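Long-range contacts in phosphoserine phosphatase RsbX (Bacillus subtilis, PDB 3W43), which dephosphorylates RsbS as a manganese-binding PPM-type phosphatase and negatively regulates sigma-B activity: residues Q11-Q16 and S172-S177; K36-A41 and S91-N96; H154-N159 and R187-T192. All coordinates share one frame; numbering follows the deposited sequence.

Contact 1: Q11-Q16 and S172-S177; sequences QTLVYQ and SVEEIS
Helix 173-179 lies on one face of the six-stranded sheet in the PPM-type phosphatase fold, where Val173 and Ser177 meet Leu13 of strand 10-17. The segment axes come within 8.7 Å and run at 27° to each other, so the helix follows the strand closely enough for residues one turn apart to meet the same leucine. Val173 makes the apolar contact: its CG2 lies 3.9 Å from Leu13 CB, while Leu195 of the neighbouring strand also lines this valine. Leu13 CG stands anti to the backbone N (chi1 -175°), which carries the two methyls on toward the next turn of the helix. There CD2 lies 3.5 Å from Ser177 OG, a hydroxyl whose hydrogen bond goes to Tyr193 OH, and CD1 reaches the Glu174 carboxylate oxygen OE1 at 3.7 Å.

Polar contact between the segments is made through solvent at the start of the helix. Gln11 OE1 accepts from two waters, one accepting in turn from Val173 N, the other from Glu174 N, amides of the first helical turn; Gln11 NE2 is held by Glu6 on strand 2-6. Gln11 OE1 also lies 3.9 Å from Val173 CG2. Ser172 completes the helix start as N-cap, its OG accepting from Glu175 N at 3.1 Å with an N-H...O angle of 165°.

Contact 2: K36-A41 and S91-N96; sequences KELICA and SILKIN
Leu38 and Ile95 face each other as a hydrogen-bonded pair of two antiparallel strands, and their side chains lie alongside one another, pointing the same way. Leu38 CD2 comes 3.6 Å from Ile95 CD1, the tight spot of this face, and 4.4 Å from Leu93 CD2. Cys40 and Leu93 continue the row, with Phe151 and Ile153 of the other sheet packed against it. The backbones are zipped by four bonds: Leu38 N reaches Ile95 O at 2.9 Å and Leu93 N reaches Cys40 O at 2.8 Å, each with its reciprocal bond.

On the opposite face Ile39 CD1 crosses over the Lys94 chain, 3.6 Å from CG, and also meets Ile92, which packs against helix 71-81 as well. Toward the strand end the contact loosens into solvent: Glu37, Lys94 and Asn96 are partly exposed. In the conformer modelled here a water joins Glu37 OE1 to Lys94 NZ, 4.5 Å apart and beyond a salt bridge, though a second Glu37 conformer makes this bridge less certain. Lys94 NZ also donates to the carbonyls of Ala67 and Glu69. One face against a second sheet and the other under helices is the layering of the PPM (PP2C-like) beta-sandwich.

Contact 3: H154-N159 and R187-T192; sequences HTDGLN and RKDDLT. With MN (manganese (II) ion), chain B.
The carboxylates of Asp156 and Asp189, their planes 44° apart, converge on one manganese ion of the PPM phosphatase metal site, each giving a single oxygen. Asp156 OD1 lies 2.1 Å from the manganese, and its close approach of 2.9 Å to Asp189 OD2 is explained by the shared metal. The outer oxygens, Asp156 OD2 and Asp189 OD1, each accept from a metal-bound water. A third bound water donates to Asp190 O, and Asp44 completes six ligands; a second manganese lies about 4 Å from the Asp190 side chain.

The other flat group, the His154 ring, carries Leu158 CD2 over one face, 3.6 Å above the plane and toward the rim. At the ring's edge ND1 donates to Thr155 O in the ring plane, and Leu158 N reaches that oxygen from the opposite face of the carbonyl, closing the type I turn that presents Asp156.

Two bonds tie this turn to the strand: Thr155 N to Thr192 O at 2.9 Å and Thr192 N to Thr155 OG1, a hydroxyl also paired with Asp27. Gly157 CA makes a CA-H...O contact with Asp190 O, 3.2 Å between CA and O, and Leu191 CD1 lies 3.3 Å from Gly157 O.

All three contacts are mostly buried, but they sit at different places in the sandwich. Contacts 1 and 2 have exposed margins, at Glu174 and Lys36, whereas no touching residue of contact 3 is fully exposed. Contact 2 joins neighbouring strands of the five-stranded sheet, combining direct backbone bonds with apolar packing on both faces; contact 1 sets a helix on the six-stranded sheet through apolar touches and water bridges. In contact 3 metal-binding acids and waters are added to backbone bonds and a small leucine contact. Contacts 1 and 3 use adjacent strands of one sheet, 10-17 and 191-198, and touch: Gln16 NE2 lies 2.9 Å from Thr192 OG1, probably as a hydrogen bond. Contacts 2 and 3 do not touch.

Contact 1: Q11-Q16 and S172-S177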
loop_
_atom_site.group_PDB
_atom_site.type_symbol
_atom_site.label_atom_id
_atom_site.label_comp_id
_atom_site.label_asym_id
_atom_site.label_seq_id
_atom_site.Cartn_x
_atom_site.Cartn_y
_atom_site.Cartn_z
ATOM N N GLN A 11 -8.244 -4.629 -11.489
ATOM C CA GLN A 11 -9.144 -3.539 -11.149
ATOM C C GLN A 11 -8.754 -3.050 -9.762
ATOM O O GLN A 11 -8.557 -3.861 -8.854
ATOM C CB GLN A 11 -10.589 -4.024 -11.159
ATOM C CG GLN A 11 -11.612 -2.953 -10.897
ATOM C CD GLN A 11 -13.031 -3.465 -11.030
ATOM O OE1 GLN A 11 -13.519 -4.201 -10.178
ATOM N NE2 GLN A 11 -13.706 -3.061 -12.084
ATOM N N THR A 12 -8.638 -1.736 -9.607
ATOM C CA THR A 12 -8.199 -1.165 -8.350
ATOM C C THR A 12 -9.128 -0.073 -7.848
ATOM O O THR A 12 -9.843 0.583 -8.608
ATOM C CB THR A 12 -6.773 -0.576 -8.447
ATOM O OG1 THR A 12 -6.745 0.441 -9.451
ATOM C CG2 THR A 12 -5.752 -1.637 -8.791
ATOM N N LEU A 13 -9.081 0.127 -6.540
ATOM C CA LEU A 13 -9.753 1.233 -5.876
ATOM C C LEU A 13 -8.817 1.777 -4.804
ATOM O O LEU A 13 -8.339 1.026 -3.950
ATOM C CB LEU A 13 -11.080 0.758 -5.262
ATOM C CG LEU A 13 -11.987 1.819 -4.612
ATOM C CD1 LEU A 13 -13.458 1.387 -4.653
ATOM C CD2 LEU A 13 -11.576 2.152 -3.183
ATOM N N VAL A 14 -8.579 3.083 -4.860
ATOM C CA VAL A 14 -7.811 3.793 -3.832
ATOM C C VAL A 14 -8.771 4.655 -3.030
ATOM O O VAL A 14 -9.603 5.351 -3.608
ATOM C CB VAL A 14 -6.742 4.719 -4.452
ATOM C CG1 VAL A 14 -5.909 5.418 -3.370
ATOM C CG2 VAL A 14 -5.851 3.974 -5.436
ATOM N N TYR A 15 -8.647 4.596 -1.706
ATOM C CA TYR A 15 -9.432 5.418 -0.797
ATOM C C TYR A 15 -8.488 6.176 0.117
ATOM O O TYR A 15 -7.535 5.591 0.631
ATOM C CB TYR A 15 -10.377 4.546 0.055
ATOM C CG TYR A 15 -11.184 5.350 1.079
ATOM C CD1 TYR A 15 -10.641 5.685 2.331
ATOM C CD2 TYR A 15 -12.461 5.823 0.779
ATOM C CE1 TYR A 15 -11.349 6.449 3.257
ATOM C CE2 TYR A 15 -13.191 6.572 1.717
ATOM C CZ TYR A 15 -12.620 6.888 2.951
ATOM O OH TYR A 15 -13.309 7.646 3.888
ATOM N N GLN A 16 -8.760 7.457 0.341
ATOM C CA GLN A 16 -8.000 8.226 1.322
ATOM C C GLN A 16 -8.843 9.262 2.026
ATOM O O GLN A 16 -9.624 9.968 1.392
ATOM C CB GLN A 16 -6.811 8.913 0.672
ATOM C CG GLN A 16 -5.840 9.527 1.646
ATOM C CD GLN A 16 -4.610 10.047 0.952
ATOM O OE1 GLN A 16 -4.651 11.094 0.312
ATOM N NE2 GLN A 16 -3.503 9.321 1.070
ATOM N N SER A 172 -16.121 -7.789 -5.453
ATOM C CA SER A 172 -15.470 -6.745 -6.233
ATOM C C SER A 172 -14.791 -5.780 -5.273
ATOM O O SER A 172 -15.154 -5.702 -4.098
ATOM C CB SER A 172 -16.484 -5.970 -7.083
ATOM O OG SER A 172 -17.377 -5.261 -6.246
ATOM N N VAL A 173 -13.852 -5.000 -5.791
ATOM C CA VAL A 173 -13.227 -3.977 -4.966
ATOM C C VAL A 173 -14.234 -2.932 -4.486
ATOM O O VAL A 173 -14.114 -2.456 -3.356
ATOM C CB VAL A 173 -11.950 -3.343 -5.596
ATOM C CG1 VAL A 173 -10.864 -4.400 -5.803
ATOM C CG2 VAL A 173 -12.253 -2.596 -6.884
ATOM N N GLU A 174 -15.233 -2.597 -5.313
ATOM C CA GLU A 174 -16.261 -1.651 -4.866
ATOM C C GLU A 174 -17.013 -2.203 -3.661
ATOM O O GLU A 174 -17.222 -1.491 -2.677
ATOM C CB GLU A 174 -17.249 -1.261 -5.968
ATOM C CG GLU A 174 -18.224 -0.109 -5.552
ATOM C CD GLU A 174 -17.625 1.300 -5.643
ATOM O OE1 GLU A 174 -16.667 1.511 -6.414
ATOM O OE2 GLU A 174 -18.174 2.242 -4.992
ATOM N N GLU A 175 -17.428 -3.472 -3.732
ATOM C CA GLU A 175 -18.152 -4.082 -2.615
ATOM C C GLU A 175 -17.294 -4.115 -1.353
ATOM O O GLU A 175 -17.766 -3.828 -0.250
ATOM C CB GLU A 175 -18.641 -5.500 -2.946
ATOM C CG GLU A 175 -19.456 -6.122 -1.819
ATOM C CD GLU A 175 -19.845 -7.573 -2.055
ATOM O OE1 GLU A 175 -19.604 -8.110 -3.154
ATOM O OE2 GLU A 175 -20.396 -8.184 -1.114
ATOM N N ILE A 176 -16.034 -4.492 -1.509
ATOM C CA ILE A 176 -15.145 -4.563 -0.352
ATOM C C ILE A 176 -14.951 -3.171 0.258
ATOM O O ILE A 176 -15.035 -2.994 1.477
ATOM C CB ILE A 176 -13.792 -5.207 -0.715
ATOM C CG1 ILE A 176 -13.996 -6.666 -1.157
ATOM C CG2 ILE A 176 -12.873 -5.142 0.491
ATOM C CD1 ILE A 176 -12.864 -7.232 -1.953
ATOM N N SER A 177 -14.743 -2.171 -0.592
ATOM C CA SER A 177 -14.619 -0.815 -0.085
ATOM C C SER A 177 -15.876 -0.378 0.684
ATOM O O SER A 177 -15.786 0.204 1.775
ATOM C CB SER A 177 -14.274 0.143 -1.218
ATOM O OG SER A 177 -13.891 1.391 -0.692
HETATM O O HOH W 1 -12.963 -6.009 -8.287
HETATM O O HOH W 2 -15.340 -2.994 -8.353
#

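Contact 2: K36-A41 and S91-N96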
loop_
_atom_site.group_PDB
_atom_site.type_symbol
_atom_site.label_atom_id
_atom_site.label_comp_id
_atom_site.label_asym_id
_atom_site.label_seq_id
_atom_site.Cartn_x
_atom_site.Cartn_y
_atom_site.Cartn_z
ATOM N N LYS A 36 1.792 -4.494 -18.691
ATOM C CA LYS A 36 2.796 -5.450 -18.263
ATOM C C LYS A 36 2.904 -5.597 -16.751
ATOM O O LYS A 36 3.125 -6.706 -16.241
ATOM C CB LYS A 36 4.164 -5.060 -18.835
ATOM C CG LYS A 36 4.390 -5.453 -20.303
ATOM C CD LYS A 36 3.616 -4.588 -21.311
ATOM C CE LYS A 36 4.249 -3.213 -21.510
ATOM N NZ LYS A 36 3.526 -2.410 -22.540
ATOM N N GLU A 37 2.753 -4.497 -16.017
ATOM C CA GLU A 37 3.037 -4.544 -14.594
ATOM C C GLU A 37 2.265 -3.535 -13.779
ATOM O O GLU A 37 1.681 -2.583 -14.308
ATOM C CB GLU A 37 4.536 -4.379 -14.347
ATOM C CG GLU A 37 5.102 -3.069 -14.839
ATOM C CD GLU A 37 6.621 -3.067 -14.868
ATOM O OE1 GLU A 37 7.251 -3.893 -14.173
ATOM O OE2 GLU A 37 7.186 -2.236 -15.600
ATOM N N LEU A 38 2.254 -3.793 -12.477
ATOM C CA LEU A 38 1.751 -2.865 -11.473
ATOM C C LEU A 38 2.918 -2.420 -10.612
ATOM O O LEU A 38 3.744 -3.251 -10.211
ATOM C CB LEU A 38 0.722 -3.535 -10.555
ATOM C CG LEU A 38 0.105 -2.645 -9.459
ATOM C CD1 LEU A 38 -0.921 -1.716 -10.087
ATOM C CD2 LEU A 38 -0.529 -3.480 -8.357
ATOM N N ILE A 39 2.977 -1.126 -10.315
ATOM C CA ILE A 39 3.758 -0.629 -9.172
ATOM C C ILE A 39 2.756 0.025 -8.241
ATOM O O ILE A 39 1.912 0.791 -8.692
ATOM C CB ILE A 39 4.896 0.370 -9.612
ATOM C CG1 ILE A 39 5.632 0.984 -8.428
ATOM C CG2 ILE A 39 4.351 1.530 -10.422
ATOM C CD1 ILE A 39 6.621 0.121 -7.795
ATOM N N CYS A 40 2.864 -0.264 -6.950
ATOM C CA CYS A 40 1.938 0.257 -5.955
ATOM C C CYS A 40 2.699 0.510 -4.672
ATOM O O CYS A 40 3.294 -0.414 -4.139
ATOM C CB CYS A 40 0.856 -0.806 -5.697
ATOM S SG CYS A 40 -0.408 -0.285 -4.554
ATOM N N ALA A 41 2.660 1.744 -4.171
ATOM C CA ALA A 41 3.310 2.078 -2.907
ATOM C C ALA A 41 2.386 2.894 -2.046
ATOM O O ALA A 41 1.664 3.760 -2.546
ATOM C CB ALA A 41 4.602 2.831 -3.147
ATOM N N SER A 91 5.075 0.610 2.288
ATOM C CA SER A 91 5.023 -0.663 1.585
ATOM C C SER A 91 5.140 -0.435 0.091
ATOM O O SER A 91 4.524 0.484 -0.449
ATOM C CB SER A 91 3.695 -1.344 1.853
ATOM O OG SER A 91 3.610 -1.744 3.196
ATOM N N ILE A 92 5.906 -1.305 -0.566
ATOM C CA ILE A 92 6.057 -1.272 -2.013
ATOM C C ILE A 92 5.759 -2.649 -2.578
ATOM O O ILE A 92 6.325 -3.669 -2.141
ATOM C CB ILE A 92 7.462 -0.805 -2.450
ATOM C CG1 ILE A 92 7.819 0.521 -1.774
ATOM C CG2 ILE A 92 7.531 -0.659 -3.975
ATOM C CD1 ILE A 92 9.191 1.013 -2.119
ATOM N N LEU A 93 4.859 -2.660 -3.561
ATOM C CA LEU A 93 4.397 -3.872 -4.235
ATOM C C LEU A 93 4.608 -3.732 -5.734
ATOM O O LEU A 93 4.222 -2.718 -6.320
ATOM C CB LEU A 93 2.911 -4.088 -3.941
ATOM C CG LEU A 93 2.194 -5.213 -4.692
ATOM C CD1 LEU A 93 2.685 -6.570 -4.238
ATOM C CD2 LEU A 93 0.685 -5.109 -4.506
ATOM N N LYS A 94 5.237 -4.741 -6.340
ATOM C CA LYS A 94 5.338 -4.830 -7.799
ATOM C C LYS A 94 4.711 -6.124 -8.254
ATOM O O LYS A 94 4.894 -7.163 -7.614
ATOM C CB LYS A 94 6.790 -4.778 -8.268
ATOM C CG LYS A 94 7.389 -3.395 -8.167
ATOM C CD LYS A 94 8.832 -3.347 -8.657
ATOM C CE LYS A 94 8.874 -3.499 -10.173
ATOM N NZ LYS A 94 10.181 -3.203 -10.800
ATOM N N ILE A 95 3.984 -6.067 -9.366
ATOM C CA ILE A 95 3.347 -7.255 -9.926
ATOM C C ILE A 95 3.697 -7.347 -11.391
ATOM O O ILE A 95 3.551 -6.378 -12.125
ATOM C CB ILE A 95 1.810 -7.231 -9.768
ATOM C CG1 ILE A 95 1.430 -7.116 -8.291
ATOM C CG2 ILE A 95 1.192 -8.473 -10.415
ATOM C CD1 ILE A 95 -0.061 -7.068 -8.032
ATOM N N ASN A 96 4.171 -8.517 -11.812
ATOM C CA ASN A 96 4.331 -8.827 -13.213
ATOM C C ASN A 96 3.122 -9.631 -13.649
ATOM O O ASN A 96 2.924 -10.754 -13.185
ATOM C CB ASN A 96 5.615 -9.611 -13.439
ATOM C CG ASN A 96 5.856 -9.883 -14.900
ATOM O OD1 ASN A 96 5.232 -10.761 -15.487
ATOM N ND2 ASN A 96 6.734 -9.101 -15.510
HETATM O O HOH W 3 9.895 -3.633 -13.503
#

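Contact 3: H154-N159 and R187-T192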
loop_
_atom_site.group_PDB
_atom_site.type_symbol
_atom_site.label_atom_id
_atom_site.label_comp_id
_atom_site.label_asym_id
_atom_site.label_seq_id
_atom_site.Cartn_x
_atom_site.Cartn_y
_atom_site.Cartn_z
ATOM N N HIS A 154 -2.838 -1.060 3.291
ATOM C CA HIS A 154 -3.462 0.014 4.053
ATOM C C HIS A 154 -2.582 0.582 5.132
ATOM O O HIS A 154 -1.796 -0.145 5.772
ATOM C CB HIS A 154 -4.827 -0.410 4.623
ATOM C CG HIS A 154 -4.780 -1.439 5.715
ATOM N ND1 HIS A 154 -4.618 -1.101 7.041
ATOM C CD2 HIS A 154 -4.958 -2.785 5.691
ATOM C CE1 HIS A 154 -4.672 -2.195 7.781
ATOM N NE2 HIS A 154 -4.890 -3.230 6.989
ATOM N N THR A 155 -2.720 1.884 5.344
ATOM C CA THR A 155 -2.073 2.501 6.492
ATOM C C THR A 155 -2.799 2.187 7.789
ATOM O O THR A 155 -3.918 1.654 7.799
ATOM C CB THR A 155 -1.895 4.022 6.320
ATOM O OG1 THR A 155 -3.184 4.646 6.222
ATOM C CG2 THR A 155 -1.056 4.334 5.095
ATOM N N ASP A 156 -2.136 2.516 8.890
ATOM C CA ASP A 156 -2.625 2.194 10.221
ATOM C C ASP A 156 -3.846 3.018 10.648
ATOM O O ASP A 156 -4.419 2.760 11.694
ATOM C CB ASP A 156 -1.479 2.267 11.242
ATOM C CG ASP A 156 -0.838 3.642 11.324
ATOM O OD1 ASP A 156 -1.436 4.626 10.840
ATOM O OD2 ASP A 156 0.279 3.736 11.892
ATOM N N GLY A 157 -4.254 3.996 9.847
ATOM C CA GLY A 157 -5.517 4.670 10.073
ATOM C C GLY A 157 -6.689 3.732 9.876
ATOM O O GLY A 157 -7.771 4.002 10.375
ATOM N N LEU A 158 -6.488 2.649 9.124
ATOM C CA LEU A 158 -7.506 1.624 8.927
ATOM C C LEU A 158 -7.193 0.467 9.864
ATOM O O LEU A 158 -6.144 -0.189 9.745
ATOM C CB LEU A 158 -7.543 1.148 7.471
ATOM C CG LEU A 158 -8.584 0.065 7.149
ATOM C CD1 LEU A 158 -9.967 0.662 7.203
ATOM C CD2 LEU A 158 -8.339 -0.552 5.789
ATOM N N ASN A 159 -8.087 0.243 10.823
ATOM C CA ASN A 159 -7.896 -0.800 11.821
ATOM C C ASN A 159 -8.973 -1.865 11.601
ATOM O O ASN A 159 -10.130 -1.650 11.948
ATOM C CB ASN A 159 -7.965 -0.177 13.230
ATOM C CG ASN A 159 -7.588 -1.150 14.343
ATOM O OD1 ASN A 159 -7.295 -2.321 14.104
ATOM N ND2 ASN A 159 -7.598 -0.655 15.579
ATOM N N ARG A 187 -11.970 9.475 11.470
ATOM C CA ARG A 187 -10.891 10.444 11.182
ATOM C C ARG A 187 -9.877 10.596 12.318
ATOM O O ARG A 187 -9.276 11.657 12.481
ATOM C CB ARG A 187 -11.447 11.817 10.768
ATOM C CG ARG A 187 -12.190 11.789 9.453
ATOM C CD ARG A 187 -12.527 13.179 8.969
ATOM N NE ARG A 187 -11.347 13.938 8.559
ATOM C CZ ARG A 187 -11.366 15.223 8.200
ATOM N NH1 ARG A 187 -12.502 15.914 8.208
ATOM N NH2 ARG A 187 -10.240 15.822 7.830
ATOM N N LYS A 188 -9.669 9.530 13.084
ATOM C CA LYS A 188 -8.696 9.593 14.173
ATOM C C LYS A 188 -7.273 9.719 13.648
ATOM O O LYS A 188 -6.401 10.278 14.317
ATOM C CB LYS A 188 -8.819 8.399 15.122
ATOM C CG LYS A 188 -10.073 8.414 15.996
ATOM C CD LYS A 188 -10.086 7.256 16.992
ATOM C CE LYS A 188 -9.167 7.495 18.187
ATOM N NZ LYS A 188 -9.637 8.603 19.078
ATOM N N ASP A 189 -7.042 9.194 12.449
ATOM C CA ASP A 189 -5.745 9.303 11.800
ATOM C C ASP A 189 -5.994 9.402 10.308
ATOM O O ASP A 189 -7.076 9.063 9.840
ATOM C CB ASP A 189 -4.901 8.055 12.116
ATOM C CG ASP A 189 -3.459 8.172 11.658
ATOM O OD1 ASP A 189 -3.001 9.304 11.361
ATOM O OD2 ASP A 189 -2.781 7.118 11.600
ATOM N N ASP A 190 -4.980 9.840 9.562
ATOM C CA ASP A 190 -4.962 9.660 8.115
ATOM C C ASP A 190 -5.238 8.198 7.807
ATOM O O ASP A 190 -4.706 7.294 8.469
ATOM C CB ASP A 190 -3.603 10.041 7.533
ATOM C CG ASP A 190 -3.281 11.523 7.684
ATOM O OD1 ASP A 190 -4.180 12.382 7.525
ATOM O OD2 ASP A 190 -2.103 11.841 7.945
ATOM N N LEU A 191 -6.041 7.961 6.777
ATOM C CA LEU A 191 -6.441 6.611 6.419
ATOM C C LEU A 191 -6.346 6.448 4.902
ATOM O O LEU A 191 -6.998 7.190 4.163
ATOM C CB LEU A 191 -7.863 6.353 6.925
ATOM C CG LEU A 191 -8.427 4.941 6.881
ATOM C CD1 LEU A 191 -9.657 4.883 7.763
ATOM C CD2 LEU A 191 -8.765 4.533 5.463
ATOM N N THR A 192 -5.527 5.491 4.458
ATOM C CA THR A 192 -5.323 5.230 3.036
ATOM C C THR A 192 -5.377 3.729 2.808
ATOM O O THR A 192 -4.733 2.966 3.538
ATOM C CB THR A 192 -3.936 5.733 2.582
ATOM O OG1 THR A 192 -3.795 7.116 2.917
ATOM C CG2 THR A 192 -3.755 5.587 1.078
HETATM MN MN MN B . -0.881 6.654 10.480
HETATM O O HOH W 4 -3.421 5.239 13.502
HETATM O O HOH W 5 0.442 6.377 12.264
HETATM O O HOH W 6 -0.452 8.792 10.752
HETATM O O HOH W 7 -2.017 6.903 8.634
#